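Local coordinates for protein dihydroorotate dehydrogenase (Schistosoma mansoni, PDB 6UY4) that probably oxidises (S)-dihydroorotate to orotate with a quinone as electron acceptor, using bound FMN, in de novo pyrimidine biosynthesis, at residues T114-I128 / N139-V151. Sequence-based numbering, arbitrary orientation.
With FMN (flavin mononucleotide), chain G.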
ATOM      1  N   THR A 114      -6.020  -0.886  -4.954  1.00 63.32           N
ATOM      2  CA  THR A 114      -7.284  -1.277  -4.335  1.00 62.40           C
ATOM      3  C   THR A 114      -8.330  -1.680  -5.374  1.00 63.11           C
ATOM      4  O   THR A 114      -8.514  -0.995  -6.380  1.00 68.37           O
ATOM      5  CB  THR A 114      -7.844  -0.128  -3.468  1.00 69.78           C
ATOM      6  OG1 THR A 114      -7.014   0.052  -2.313  1.00 67.74           O
ATOM      7  CG2 THR A 114      -9.266  -0.418  -3.023  1.00 62.23           C
ATOM      8  N   VAL A 115      -9.010  -2.798  -5.121  1.00 64.83           N
ATOM      9  CA  VAL A 115     -10.009  -3.351  -6.028  1.00 63.86           C
ATOM     10  C   VAL A 115     -11.393  -3.084  -5.453  1.00 62.13           C
ATOM     11  O   VAL A 115     -11.651  -3.369  -4.277  1.00 66.04           O
ATOM     12  CB  VAL A 115      -9.793  -4.858  -6.254  1.00 62.77           C
ATOM     13  CG1 VAL A 115     -10.769  -5.386  -7.294  1.00 62.91           C
ATOM     14  CG2 VAL A 115      -8.359  -5.133  -6.670  1.00 66.44           C
ATOM     15  N   THR A 116     -12.276  -2.538  -6.281  1.00 64.89           N
ATOM     16  CA  THR A 116     -13.673  -2.295  -5.959  1.00 64.27           C
ATOM     17  C   THR A 116     -14.553  -3.359  -6.597  1.00 62.47           C
ATOM     18  O   THR A 116     -14.144  -4.026  -7.552  1.00 66.13           O
ATOM     19  CB  THR A 116     -14.096  -0.905  -6.448  1.00 67.29           C
ATOM     20  OG1 THR A 116     -13.829  -0.786  -7.851  1.00 67.29           O
ATOM     21  CG2 THR A 116     -13.341   0.182  -5.694  1.00 59.19           C
ATOM     22  N   PRO A 117     -15.777  -3.566  -6.079  1.00 69.28           N
ATOM     23  CA  PRO A 117     -16.667  -4.574  -6.679  1.00 69.11           C
ATOM     24  C   PRO A 117     -16.968  -4.308  -8.146  1.00 69.85           C
ATOM     25  O   PRO A 117     -16.718  -5.165  -9.001  1.00 69.14           O
ATOM     26  CB  PRO A 117     -17.933  -4.474  -5.820  1.00 65.89           C
ATOM     27  CG  PRO A 117     -17.445  -3.985  -4.506  1.00 64.19           C
ATOM     28  CD  PRO A 117     -16.327  -3.032  -4.820  1.00 65.38           C
ATOM     29  N   ASN A 118     -17.509  -3.120  -8.451  1.00 69.94           N
ATOM     30  CA  ASN A 118     -17.774  -2.769  -9.838  1.00 67.13           C
ATOM     31  C   ASN A 118     -16.598  -1.999 -10.429  1.00 66.69           C
ATOM     32  O   ASN A 118     -15.867  -1.317  -9.701  1.00 69.29           O
ATOM     33  CB  ASN A 118     -19.039  -1.921  -9.941  1.00 69.26           C
ATOM     34  CG  ASN A 118     -20.259  -2.622  -9.378  1.00 74.71           C
ATOM     35  OD1 ASN A 118     -20.433  -3.828  -9.553  1.00 71.22           O
ATOM     36  ND2 ASN A 118     -21.111  -1.867  -8.695  1.00 70.49           N
ATOM     37  N   PRO A 119     -16.382  -2.102 -11.739  1.00 69.69           N
ATOM     38  CA  PRO A 119     -15.340  -1.286 -12.379  1.00 68.21           C
ATOM     39  C   PRO A 119     -15.611   0.198 -12.170  1.00 63.50           C
ATOM     40  O   PRO A 119     -16.731   0.676 -12.362  1.00 72.84           O
ATOM     41  CB  PRO A 119     -15.438  -1.682 -13.857  1.00 64.75           C
ATOM     42  CG  PRO A 119     -16.046  -3.049 -13.840  1.00 61.20           C
ATOM     43  CD  PRO A 119     -16.998  -3.053 -12.679  1.00 69.59           C
ATOM     44  N   GLN A 120     -14.573   0.925 -11.767  1.00 67.53           N
ATOM     45  CA  GLN A 120     -14.714   2.314 -11.355  1.00 74.56           C
ATOM     46  C   GLN A 120     -13.729   3.185 -12.119  1.00 77.04           C
ATOM     47  O   GLN A 120     -12.605   2.761 -12.407  1.00 77.58           O
ATOM     48  CB  GLN A 120     -14.489   2.462  -9.846  1.00 71.91           C
ATOM     49  CG  GLN A 120     -15.078   3.721  -9.243  1.00 70.98           C
ATOM     50  CD  GLN A 120     -15.040   3.705  -7.730  1.00 74.29           C
ATOM     51  OE1 GLN A 120     -16.040   3.982  -7.071  1.00 79.68           O
ATOM     52  NE2 GLN A 120     -13.881   3.380  -7.171  1.00 74.11           N
ATOM     53  N   LEU A 121     -14.155   4.409 -12.439  1.00 75.13           N
ATOM     54  CA  LEU A 121     -13.300   5.311 -13.202  1.00 82.47           C
ATOM     55  C   LEU A 121     -12.344   6.078 -12.295  1.00 85.41           C
ATOM     56  O   LEU A 121     -11.165   6.243 -12.628  1.00 81.47           O
ATOM     57  CB  LEU A 121     -14.156   6.282 -14.018  1.00 81.27           C
ATOM     58  CG  LEU A 121     -14.989   5.675 -15.152  1.00 88.54           C
ATOM     59  CD1 LEU A 121     -15.911   6.724 -15.753  1.00 89.00           C
ATOM     60  CD2 LEU A 121     -14.081   5.083 -16.216  1.00 70.08           C
ATOM     61  N   GLY A 122     -12.832   6.555 -11.158  1.00 80.92           N
ATOM     62  CA  GLY A 122     -12.026   7.344 -10.249  1.00 79.53           C
ATOM     63  C   GLY A 122     -12.229   8.830 -10.457  1.00 82.10           C
ATOM     64  O   GLY A 122     -13.082   9.283 -11.225  1.00 86.55           O
ATOM     65  N   ASN A 123     -11.411   9.604  -9.748  1.00 83.19           N
ATOM     66  CA  ASN A 123     -11.492  11.051  -9.833  1.00 78.71           C
ATOM     67  C   ASN A 123     -10.920  11.549 -11.158  1.00 81.49           C
ATOM     68  O   ASN A 123     -10.218  10.829 -11.875  1.00 79.33           O
ATOM     69  CB  ASN A 123     -10.751  11.698  -8.662  1.00 86.01           C
ATOM     70  CG  ASN A 123     -11.417  11.417  -7.326  1.00 85.36           C
ATOM     71  OD1 ASN A 123     -12.644  11.351  -7.231  1.00 87.99           O
ATOM     72  ND2 ASN A 123     -10.608  11.255  -6.286  1.00 78.13           N
ATOM     73  N   ALA A 124     -11.231  12.803 -11.474  1.00 85.52           N
ATOM     74  CA  ALA A 124     -10.816  13.386 -12.740  1.00 88.70           C
ATOM     75  C   ALA A 124      -9.303  13.563 -12.794  1.00 88.57           C
ATOM     76  O   ALA A 124      -8.639  13.774 -11.774  1.00 84.35           O
ATOM     77  CB  ALA A 124     -11.507  14.732 -12.959  1.00 86.13           C
ATOM     78  N   ARG A 125      -8.753  13.473 -14.022  1.00 87.79           N
ATOM     79  CA  ARG A 125      -7.338  13.613 -14.329  1.00 84.61           C
ATOM     80  C   ARG A 125      -7.022  15.040 -14.768  1.00 84.93           C
ATOM     81  O   ARG A 125      -7.868  15.712 -15.366  1.00 88.39           O
ATOM     82  CB  ARG A 125      -6.929  12.632 -15.432  1.00 88.83           C
ATOM     83  CG  ARG A 125      -7.199  11.175 -15.088  1.00 86.02           C
ATOM     84  CD  ARG A 125      -6.784  10.245 -16.218  1.00 85.85           C
ATOM     85  NE  ARG A 125      -5.345  10.279 -16.457  1.00101.70           N
ATOM     86  CZ  ARG A 125      -4.719   9.524 -17.356  1.00104.43           C
ATOM     87  NH1 ARG A 125      -5.408   8.671 -18.102  0.68101.82           N
ATOM     88  NH2 ARG A 125      -3.405   9.620 -17.507  1.00100.01           N
ATOM     89  N   PRO A 126      -5.810  15.550 -14.489  1.00 87.81           N
ATOM     90  CA  PRO A 126      -4.698  14.874 -13.808  1.00 91.69           C
ATOM     91  C   PRO A 126      -4.919  14.689 -12.307  1.00 83.77           C
ATOM     92  O   PRO A 126      -5.410  15.592 -11.630  1.00 81.23           O
ATOM     93  CB  PRO A 126      -3.515  15.810 -14.065  1.00 86.54           C
ATOM     94  CG  PRO A 126      -4.134  17.151 -14.203  1.00 83.10           C
ATOM     95  CD  PRO A 126      -5.448  16.918 -14.896  1.00 87.35           C
ATOM     96  N   ARG A 127      -4.550  13.510 -11.802  1.00 84.18           N
ATOM     97  CA  ARG A 127      -4.723  13.175 -10.395  1.00 82.15           C
ATOM     98  C   ARG A 127      -3.437  12.662  -9.757  1.00 82.90           C
ATOM     99  O   ARG A 127      -3.485  12.118  -8.647  1.00 77.38           O
ATOM    100  CB  ARG A 127      -5.842  12.139 -10.230  1.00 72.52           C
ATOM    101  CG  ARG A 127      -5.673  10.908 -11.106  1.00 79.69           C
ATOM    102  CD  ARG A 127      -6.986  10.161 -11.277  1.00 79.30           C
ATOM    103  NE  ARG A 127      -6.831   8.973 -12.110  1.00 77.43           N
ATOM    104  CZ  ARG A 127      -7.838   8.213 -12.526  1.00 75.58           C
ATOM    105  NH1 ARG A 127      -7.600   7.150 -13.281  1.00 76.05           N
ATOM    106  NH2 ARG A 127      -9.084   8.517 -12.191  1.00 74.25           N
ATOM    107  N   ILE A 128      -2.296  12.818 -10.425  1.00 84.07           N
ATOM    108  CA  ILE A 128      -1.000  12.400  -9.901  1.00 82.20           C
ATOM    109  C   ILE A 128       0.015  13.485 -10.225  1.00 80.75           C
ATOM    110  O   ILE A 128       0.099  13.940 -11.371  1.00 90.19           O
ATOM    111  CB  ILE A 128      -0.549  11.047 -10.487  1.00 84.56           C
ATOM    112  CG1 ILE A 128      -1.444   9.913  -9.985  1.00 76.67           C
ATOM    113  CG2 ILE A 128       0.896  10.775 -10.134  1.00 75.48           C
ATOM    114  CD1 ILE A 128      -1.059   8.553 -10.524  1.00 69.43           C
ATOM    115  N   ASN A 139      -1.154  12.466  -4.815  1.00 76.61           N
ATOM    116  CA  ASN A 139      -2.117  11.790  -5.672  1.00 74.98           C
ATOM    117  C   ASN A 139      -3.518  11.899  -5.087  1.00 75.89           C
ATOM    118  O   ASN A 139      -3.699  11.980  -3.869  1.00 71.99           O
ATOM    119  CB  ASN A 139      -1.759  10.307  -5.864  1.00 79.02           C
ATOM    120  CG  ASN A 139      -2.365   9.414  -4.793  1.00 76.10           C
ATOM    121  OD1 ASN A 139      -3.462   8.879  -4.961  1.00 70.22           O
ATOM    122  ND2 ASN A 139      -1.651   9.251  -3.685  1.00 75.92           N
ATOM    123  N   ARG A 140      -4.509  11.896  -5.981  1.00 72.66           N
ATOM    124  CA  ARG A 140      -5.920  11.862  -5.615  1.00 71.73           C
ATOM    125  C   ARG A 140      -6.660  10.991  -6.632  1.00 74.46           C
ATOM    126  O   ARG A 140      -7.616  11.407  -7.281  1.00 74.38           O
ATOM    127  CB  ARG A 140      -6.509  13.271  -5.540  1.00 72.19           C
ATOM    128  CG  ARG A 140      -6.209  14.148  -6.747  1.00 77.07           C
ATOM    129  CD  ARG A 140      -7.052  15.415  -6.729  1.00 73.36           C
ATOM    130  NE  ARG A 140      -6.785  16.275  -7.880  1.00 86.76           N
ATOM    131  CZ  ARG A 140      -5.976  17.331  -7.854  1.00 90.87           C
ATOM    132  NH1 ARG A 140      -5.351  17.663  -6.733  1.00 85.55           N
ATOM    133  NH2 ARG A 140      -5.794  18.055  -8.949  1.00 91.39           N
ATOM    134  N   CYS A 141      -6.200   9.743  -6.774  1.00 74.31           N
ATOM    135  CA  CYS A 141      -6.747   8.853  -7.793  1.00 69.60           C
ATOM    136  C   CYS A 141      -8.220   8.555  -7.535  1.00 77.86           C
ATOM    137  O   CYS A 141      -9.061   8.699  -8.430  1.00 81.87           O
ATOM    138  CB  CYS A 141      -5.936   7.558  -7.845  1.00 74.15           C
ATOM    139  SG  CYS A 141      -4.185   7.788  -8.231  1.00 76.73           S
ATOM    140  N   GLY A 142      -8.550   8.131  -6.319  1.00 80.05           N
ATOM    141  CA  GLY A 142      -9.931   7.869  -5.969  1.00 82.91           C
ATOM    142  C   GLY A 142     -10.412   6.478  -6.328  1.00 90.25           C
ATOM    143  O   GLY A 142     -11.557   6.306  -6.758  1.00 96.68           O
ATOM    144  N   PHE A 143      -9.541   5.480  -6.158  1.00 79.35           N
ATOM    145  CA  PHE A 143      -9.872   4.069  -6.363  1.00 77.91           C
ATOM    146  C   PHE A 143     -10.367   3.822  -7.793  1.00 76.65           C
ATOM    147  O   PHE A 143     -11.555   3.614  -8.051  1.00 81.84           O
ATOM    148  CB  PHE A 143     -10.908   3.590  -5.338  1.00 75.97           C
ATOM    149  CG  PHE A 143     -10.395   3.546  -3.923  1.00 83.75           C
ATOM    150  CD1 PHE A 143     -11.274   3.393  -2.863  1.00 82.66           C
ATOM    151  CD2 PHE A 143      -9.041   3.653  -3.652  1.00 84.88           C
ATOM    152  CE1 PHE A 143     -10.813   3.350  -1.562  1.00 82.95           C
ATOM    153  CE2 PHE A 143      -8.573   3.613  -2.353  1.00 73.99           C
ATOM    154  CZ  PHE A 143      -9.461   3.461  -1.307  1.00 89.30           C
ATOM    155  N   ASN A 144      -9.414   3.847  -8.720  1.00 77.99           N
ATOM    156  CA  ASN A 144      -9.675   3.480 -10.108  1.00 80.32           C
ATOM    157  C   ASN A 144      -9.323   2.006 -10.280  1.00 78.98           C
ATOM    158  O   ASN A 144      -8.145   1.635 -10.272  1.00 81.39           O
ATOM    159  CB  ASN A 144      -8.887   4.367 -11.071  1.00 75.15           C
ATOM    160  CG  ASN A 144      -7.414   4.458 -10.715  1.00 76.11           C
ATOM    161  OD1 ASN A 144      -7.051   4.557  -9.544  1.00 81.82           O
ATOM    162  ND2 ASN A 144      -6.557   4.419 -11.730  1.00 79.80           N
ATOM    163  N   SER A 145     -10.344   1.164 -10.422  1.00 72.01           N
ATOM    164  CA  SER A 145     -10.148  -0.276 -10.467  1.00 73.59           C
ATOM    165  C   SER A 145     -10.975  -0.870 -11.599  1.00 71.52           C
ATOM    166  O   SER A 145     -11.937  -0.266 -12.079  1.00 69.12           O
ATOM    167  CB  SER A 145     -10.526  -0.935  -9.133  1.00 71.43           C
ATOM    168  OG  SER A 145     -10.175  -2.308  -9.124  1.00 79.28           O
ATOM    169  N   ASP A 146     -10.583  -2.071 -12.018  1.00 71.80           N
ATOM    170  CA  ASP A 146     -11.274  -2.800 -13.073  1.00 72.06           C
ATOM    171  C   ASP A 146     -12.395  -3.689 -12.548  1.00 72.75           C
ATOM    172  O   ASP A 146     -13.016  -4.407 -13.338  1.00 71.02           O
ATOM    173  CB  ASP A 146     -10.276  -3.652 -13.865  1.00 75.14           C
ATOM    174  CG  ASP A 146      -9.312  -2.814 -14.679  1.00 78.46           C
ATOM    175  OD1 ASP A 146      -9.423  -1.570 -14.638  1.00 80.86           O
ATOM    176  OD2 ASP A 146      -8.444  -3.399 -15.362  1.00 75.91           O
ATOM    177  N   GLY A 147     -12.667  -3.663 -11.248  1.00 67.64           N
ATOM    178  CA  GLY A 147     -13.719  -4.467 -10.664  1.00 70.95           C
ATOM    179  C   GLY A 147     -13.202  -5.782 -10.106  1.00 71.66           C
ATOM    180  O   GLY A 147     -12.061  -6.194 -10.329  1.00 66.08           O
ATOM    181  N   HIS A 148     -14.082  -6.452  -9.359  1.00 70.66           N
ATOM    182  CA  HIS A 148     -13.719  -7.726  -8.745  1.00 64.58           C
ATOM    183  C   HIS A 148     -13.427  -8.785  -9.802  1.00 67.54           C
ATOM    184  O   HIS A 148     -12.414  -9.489  -9.727  1.00 69.11           O
ATOM    185  CB  HIS A 148     -14.834  -8.201  -7.814  1.00 67.02           C
ATOM    186  CG  HIS A 148     -14.812  -7.558  -6.464  1.00 65.92           C
ATOM    187  ND1 HIS A 148     -13.849  -6.646  -6.089  1.00 72.83           N
ATOM    188  CD2 HIS A 148     -15.634  -7.697  -5.397  1.00 58.99           C
ATOM    189  CE1 HIS A 148     -14.080  -6.249  -4.850  1.00 65.07           C
ATOM    190  NE2 HIS A 148     -15.158  -6.872  -4.408  1.00 68.36           N
ATOM    191  N   ASP A 149     -14.304  -8.905 -10.800  1.00 71.30           N
ATOM    192  CA  ASP A 149     -14.210 -10.013 -11.747  1.00 74.50           C
ATOM    193  C   ASP A 149     -12.966  -9.908 -12.621  1.00 74.35           C
ATOM    194  O   ASP A 149     -12.285 -10.912 -12.863  1.00 66.45           O
ATOM    195  CB  ASP A 149     -15.470 -10.065 -12.609  1.00 72.67           C
ATOM    196  CG  ASP A 149     -16.728 -10.264 -11.789  1.00 72.82           C
ATOM    197  OD1 ASP A 149     -16.625 -10.326 -10.546  1.00 71.69           O
ATOM    198  OD2 ASP A 149     -17.821 -10.362 -12.387  1.00 73.16           O
ATOM    199  N   ALA A 150     -12.654  -8.704 -13.109  1.00 78.97           N
ATOM    200  CA  ALA A 150     -11.502  -8.547 -13.992  1.00 69.75           C
ATOM    201  C   ALA A 150     -10.197  -8.836 -13.259  1.00 69.33           C
ATOM    202  O   ALA A 150      -9.299  -9.484 -13.808  1.00 73.48           O
ATOM    203  CB  ALA A 150     -11.484  -7.140 -14.588  1.00 64.35           C
ATOM    204  N   VAL A 151     -10.076  -8.369 -12.014  1.00 69.50           N
ATOM    205  CA  VAL A 151      -8.854  -8.607 -11.254  1.00 67.28           C
ATOM    206  C   VAL A 151      -8.789 -10.052 -10.771  1.00 66.10           C
ATOM    207  O   VAL A 151      -7.703 -10.640 -10.697  1.00 67.44           O
ATOM    208  CB  VAL A 151      -8.754  -7.611 -10.084  1.00 68.54           C
ATOM    209  CG1 VAL A 151      -7.459  -7.817  -9.311  1.00 60.75           C
ATOM    210  CG2 VAL A 151      -8.845  -6.183 -10.597  1.00 69.05           C
TER
HETATM  211  N1  FMN G 406      -2.951   2.671  -0.862  1.00 62.89           N
HETATM  212  C2  FMN G 406      -4.020   1.797  -0.825  1.00 63.97           C
HETATM  213  O2  FMN G 406      -4.279   1.186   0.211  1.00 66.61           O
HETATM  214  N3  FMN G 406      -4.797   1.603  -1.948  1.00 63.65           N
HETATM  215  C4  FMN G 406      -4.513   2.284  -3.114  1.00 66.89           C
HETATM  216  O4  FMN G 406      -5.207   2.111  -4.115  1.00 71.92           O
HETATM  217  C4A FMN G 406      -3.439   3.166  -3.156  1.00 67.59           C
HETATM  218  N5  FMN G 406      -3.150   3.850  -4.318  1.00 71.86           N
HETATM  219  C5A FMN G 406      -2.082   4.721  -4.359  1.00 68.53           C
HETATM  220  C6  FMN G 406      -1.795   5.406  -5.535  1.00 68.04           C
HETATM  221  C7  FMN G 406      -0.723   6.288  -5.585  1.00 71.85           C
HETATM  222  C7M FMN G 406      -0.420   7.025  -6.856  1.00 65.21           C
HETATM  223  C8  FMN G 406       0.065   6.486  -4.455  1.00 70.52           C
HETATM  224  C8M FMN G 406       1.224   7.437  -4.505  1.00 66.45           C
HETATM  225  C9  FMN G 406      -0.224   5.801  -3.279  1.00 68.68           C
HETATM  226  C9A FMN G 406      -1.296   4.916  -3.226  1.00 67.00           C
HETATM  227  N10 FMN G 406      -1.588   4.228  -2.061  1.00 62.85           N
HETATM  228  C10 FMN G 406      -2.658   3.357  -2.024  1.00 66.33           C
HETATM  229  C1' FMN G 406      -0.762   4.422  -0.825  1.00 59.89           C
HETATM  230  C2' FMN G 406       0.426   3.468  -0.819  1.00 63.65           C
HETATM  231  O2' FMN G 406      -0.024   2.141  -0.978  1.00 62.34           O
HETATM  232  C3' FMN G 406       1.199   3.571   0.488  1.00 72.08           C
HETATM  233  O3' FMN G 406       0.311   3.422   1.574  1.00 74.71           O
HETATM  234  C4' FMN G 406       1.940   4.897   0.622  1.00 69.47           C
HETATM  235  O4' FMN G 406       2.188   5.463  -0.647  1.00 68.50           O
HETATM  236  C5' FMN G 406       3.262   4.645   1.327  1.00 67.71           C
HETATM  237  O5' FMN G 406       4.095   5.773   1.247  1.00 79.66           O
HETATM  238  P   FMN G 406       5.469   5.659   0.419  1.00 68.19           P
HETATM  239  O1P FMN G 406       6.205   6.968   0.549  1.00 73.45           O
HETATM  240  O2P FMN G 406       6.307   4.518   0.947  1.00 73.82           O
HETATM  241  O3P FMN G 406       5.136   5.421  -1.031  1.00 60.82           O
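Asn-123 grips 139-151 twice: its backbone N donates to Cys-141 O at 2.8 Å, and its side-chain ND2 reaches Arg-140 O, which lies in the amide plane although the donor sits well above that carbonyl's own plane. Beside it, Arg-127 leaves the backbone with CG between its N and carbonyl carbon (chi1 52°), then runs fully extended, its CD packing 3.7 Å from Cys-141 CA. Its NH2 binds two carbonyls of its own loop, Leu-121 O and Asn-123 O, while NH1 forms a salt bridge with Glu-47. Asn-144 CG lies over one guanidinium face, its amide turned 51° from that plane, so the groups do not stack. Backbone bonds join Arg-140 N to Arg-127 O and Gln-120 N to Ser-145 O. Further along, His-148 N donates to Pro-117 O, and Pro-117 CA sits over the centre of the imidazole in a CH-pi contact, 3.4 Å from its centroid. Nearer the flavin, Thr-114 CG2 stands over the Phe-143 ring; OG1, beside the backbone N (chi1 -69°), accepts from FMN N3 at 2.7 Å and also hydrogen-bonds Asn-169. Asn-139 packs against the dimethylbenzene end, and Ile-128 touches the bound inhibitor. The paired loops thus link barrel strand 109-115 to strands 128-131 and 136-139, and Arg-127, shared between its own loop and Glu-47, is probably fixed largely by those partners.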